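Local atomic coordinates of PTS system, IIA component (Enterococcus faecalis, PDB entry 3BED), a protein that probably acts as the IIA subunit of a mannose/sorbose phosphotransferase system, relaying phosphoryl groups during sugar uptake. Residues A[18-23]-A[93-98]. Numbering follows the deposited sequence.
Sequences EETLAS and AGLNLA
Thr20 faces Leu95 and Leu97 where the helical segment 18-23 passes the connection 93-98. The backbones come nearest at Thr20 and Leu97, with CA atoms 6.4 Å apart. Segment 18-23 lies within helix 16-28. Segment 93-98 leaves the end of strand 89-93, turns through Gly94, whose phi is positive at 95°, and enters helix 97-105. No hydrogen bond joins the two segments.

The contact is small and buried, and its side-chain contacts are between carbon atoms. Thr20 and Leu95 meet tip to tip, with Thr20 CG2 4.2 Å from Leu95 CD1. Thr20 holds CG2 anti to its backbone N (chi1 -58° for OG1), which sends the methyl to the leucines while OG1 makes a hydrogen bond back to Met16 O. The end of Leu97 comes nearer to helix 16-28 than the direction of its CB suggests. Its CD1 lies 3.9 Å from Thr20 O and 4.2 Å from both Thr20 CG2 and Ser23 CB. Asn96 turns away and N-caps helix 97-105, its OD1 accepting a hydrogen bond from Met99 N.

At the dimer interface Ser23 OG forms a hydrogen bond with His13 O of the second subunit, and Ala93 pairs antiparallel with a strand of that subunit, extending the sheet across the dimer. The arrangement joins the first helix to the last strand-to-helix connection of the parallel alpha/beta fold of mannose-family IIA domains.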
ATOM      1  N   GLU A  18       9.956   1.316  -0.767  1.00 18.73           N
ATOM      2  CA  GLU A  18      11.010   0.518  -1.386  0.50 19.10           C
ATOM      3  C   GLU A  18      10.456  -0.823  -1.862  1.00 18.45           C
ATOM      4  O   GLU A  18      10.670  -1.231  -2.992  1.00 18.66           O
ATOM      5  CB  GLU A  18      12.107   0.269  -0.359  0.50 20.59           C
ATOM      6  CG  GLU A  18      13.232  -0.567  -0.839  0.50 22.50           C
ATOM      7  CD  GLU A  18      14.438  -0.369   0.041  0.50 28.95           C
ATOM      8  OE1 GLU A  18      14.445  -0.914   1.161  0.50 24.56           O
ATOM      9  OE2 GLU A  18      15.368   0.344  -0.378  0.50 26.88           O
ATOM     10  N   GLU A  19       9.747  -1.518  -0.964  1.00 17.54           N
ATOM     11  CA  GLU A  19       9.252  -2.841  -1.333  1.00 16.53           C
ATOM     12  C   GLU A  19       8.061  -2.766  -2.281  1.00 17.56           C
ATOM     13  O   GLU A  19       7.817  -3.700  -3.024  1.00 18.26           O
ATOM     14  CB  GLU A  19       8.886  -3.669  -0.073  1.00 17.19           C
ATOM     15  CG  GLU A  19      10.124  -3.971   0.792  1.00 18.68           C
ATOM     16  CD  GLU A  19      11.137  -4.874   0.085  1.00 22.12           C
ATOM     17  OE1 GLU A  19      10.814  -5.477  -0.984  1.00 23.20           O
ATOM     18  OE2 GLU A  19      12.285  -4.956   0.593  1.00 26.28           O
ATOM     19  N   THR A  20       7.313  -1.664  -2.223  1.00 16.75           N
ATOM     20  CA  THR A  20       6.238  -1.461  -3.198  1.00 15.99           C
ATOM     21  C   THR A  20       6.824  -1.401  -4.615  1.00 16.63           C
ATOM     22  O   THR A  20       6.273  -2.032  -5.540  1.00 16.52           O
ATOM     23  CB  THR A  20       5.418  -0.203  -2.880  1.00 16.00           C
ATOM     24  OG1 THR A  20       4.880  -0.326  -1.558  1.00 17.50           O
ATOM     25  CG2 THR A  20       4.244  -0.082  -3.837  1.00 17.28           C
ATOM     26  N   LEU A  21       7.915  -0.639  -4.789  1.00 17.31           N
ATOM     27  CA  LEU A  21       8.579  -0.612  -6.096  1.00 17.71           C
ATOM     28  C   LEU A  21       9.070  -2.009  -6.512  1.00 17.91           C
ATOM     29  O   LEU A  21       8.885  -2.415  -7.643  1.00 16.90           O
ATOM     30  CB  LEU A  21       9.744   0.392  -6.103  1.00 18.49           C
ATOM     31  CG  LEU A  21      10.486   0.508  -7.437  1.00 19.96           C
ATOM     32  CD1 LEU A  21       9.556   0.935  -8.566  1.00 20.93           C
ATOM     33  CD2 LEU A  21      11.701   1.451  -7.310  1.00 20.51           C
ATOM     34  N   ALA A  22       9.715  -2.720  -5.587  1.00 16.49           N
ATOM     35  CA  ALA A  22      10.241  -4.076  -5.899  1.00 17.40           C
ATOM     36  C   ALA A  22       9.124  -4.989  -6.366  1.00 17.90           C
ATOM     37  O   ALA A  22       9.258  -5.664  -7.378  1.00 19.27           O
ATOM     38  CB  ALA A  22      10.941  -4.663  -4.692  1.00 17.59           C
ATOM     39  N   SER A  23       8.012  -4.961  -5.660  1.00 17.70           N
ATOM     40  CA  SER A  23       6.837  -5.762  -6.039  1.00 18.13           C
ATOM     41  C   SER A  23       6.283  -5.347  -7.414  1.00 17.56           C
ATOM     42  O   SER A  23       5.877  -6.175  -8.232  1.00 18.71           O
ATOM     43  CB  SER A  23       5.767  -5.648  -4.958  1.00 18.80           C
ATOM     44  OG  SER A  23       6.230  -6.252  -3.746  1.00 22.74           O
ATOM     45  N   ALA A  93      -1.294  10.976  -2.195  1.00 16.60           N
ATOM     46  CA  ALA A  93      -1.120  10.158  -0.970  1.00 16.57           C
ATOM     47  C   ALA A  93      -1.982   8.890  -1.045  1.00 16.19           C
ATOM     48  O   ALA A  93      -2.878   8.811  -1.897  1.00 16.40           O
ATOM     49  CB  ALA A  93      -1.524  10.986   0.278  1.00 16.83           C
ATOM     50  N   GLY A  94      -1.705   7.911  -0.160  1.00 15.02           N
ATOM     51  CA  GLY A  94      -2.491   6.693  -0.080  1.00 15.37           C
ATOM     52  C   GLY A  94      -1.908   5.545  -0.901  1.00 14.53           C
ATOM     53  O   GLY A  94      -2.632   4.618  -1.243  1.00 15.67           O
ATOM     54  N   LEU A  95      -0.591   5.575  -1.172  1.00 14.78           N
ATOM     55  CA  LEU A  95       0.048   4.568  -2.038  1.00 14.40           C
ATOM     56  C   LEU A  95      -0.412   3.158  -1.766  1.00 15.00           C
ATOM     57  O   LEU A  95      -0.311   2.681  -0.637  1.00 15.34           O
ATOM     58  CB  LEU A  95       1.563   4.601  -1.765  1.00 14.62           C
ATOM     59  CG  LEU A  95       2.504   3.608  -2.444  1.00 15.77           C
ATOM     60  CD1 LEU A  95       2.427   3.682  -3.961  1.00 15.90           C
ATOM     61  CD2 LEU A  95       3.990   3.809  -1.959  1.00 17.23           C
ATOM     62  N   ASN A  96      -0.907   2.493  -2.819  1.00 15.92           N
ATOM     63  CA  ASN A  96      -1.148   1.074  -2.788  1.00 14.48           C
ATOM     64  C   ASN A  96      -0.585   0.489  -4.087  1.00 15.33           C
ATOM     65  O   ASN A  96      -0.102   1.237  -4.984  1.00 14.75           O
ATOM     66  CB  ASN A  96      -2.627   0.702  -2.564  1.00 15.86           C
ATOM     67  CG  ASN A  96      -3.553   1.416  -3.523  1.00 14.53           C
ATOM     68  OD1 ASN A  96      -3.140   1.811  -4.638  1.00 14.21           O
ATOM     69  ND2 ASN A  96      -4.849   1.601  -3.082  1.00 14.77           N
ATOM     70  N   LEU A  97      -0.560  -0.830  -4.147  1.00 13.42           N
ATOM     71  CA  LEU A  97       0.151  -1.467  -5.264  1.00 14.71           C
ATOM     72  C   LEU A  97      -0.498  -1.133  -6.605  1.00 14.59           C
ATOM     73  O   LEU A  97       0.213  -0.983  -7.606  1.00 17.41           O
ATOM     74  CB  LEU A  97       0.193  -2.981  -5.061  1.00 13.98           C
ATOM     75  CG  LEU A  97       1.110  -3.747  -6.048  1.00 13.60           C
ATOM     76  CD1 LEU A  97       2.552  -3.203  -6.112  1.00 14.42           C
ATOM     77  CD2 LEU A  97       1.149  -5.196  -5.630  1.00 15.51           C
ATOM     78  N   ALA A  98      -1.827  -1.046  -6.657  1.00 15.37           N
ATOM     79  CA  ALA A  98      -2.435  -0.762  -7.929  1.00 15.74           C
ATOM     80  C   ALA A  98      -1.946   0.584  -8.460  1.00 16.87           C
ATOM     81  O   ALA A  98      -1.757   0.755  -9.678  1.00 17.00           O
ATOM     82  CB  ALA A  98      -3.965  -0.760  -7.786  1.00 16.89           C
TER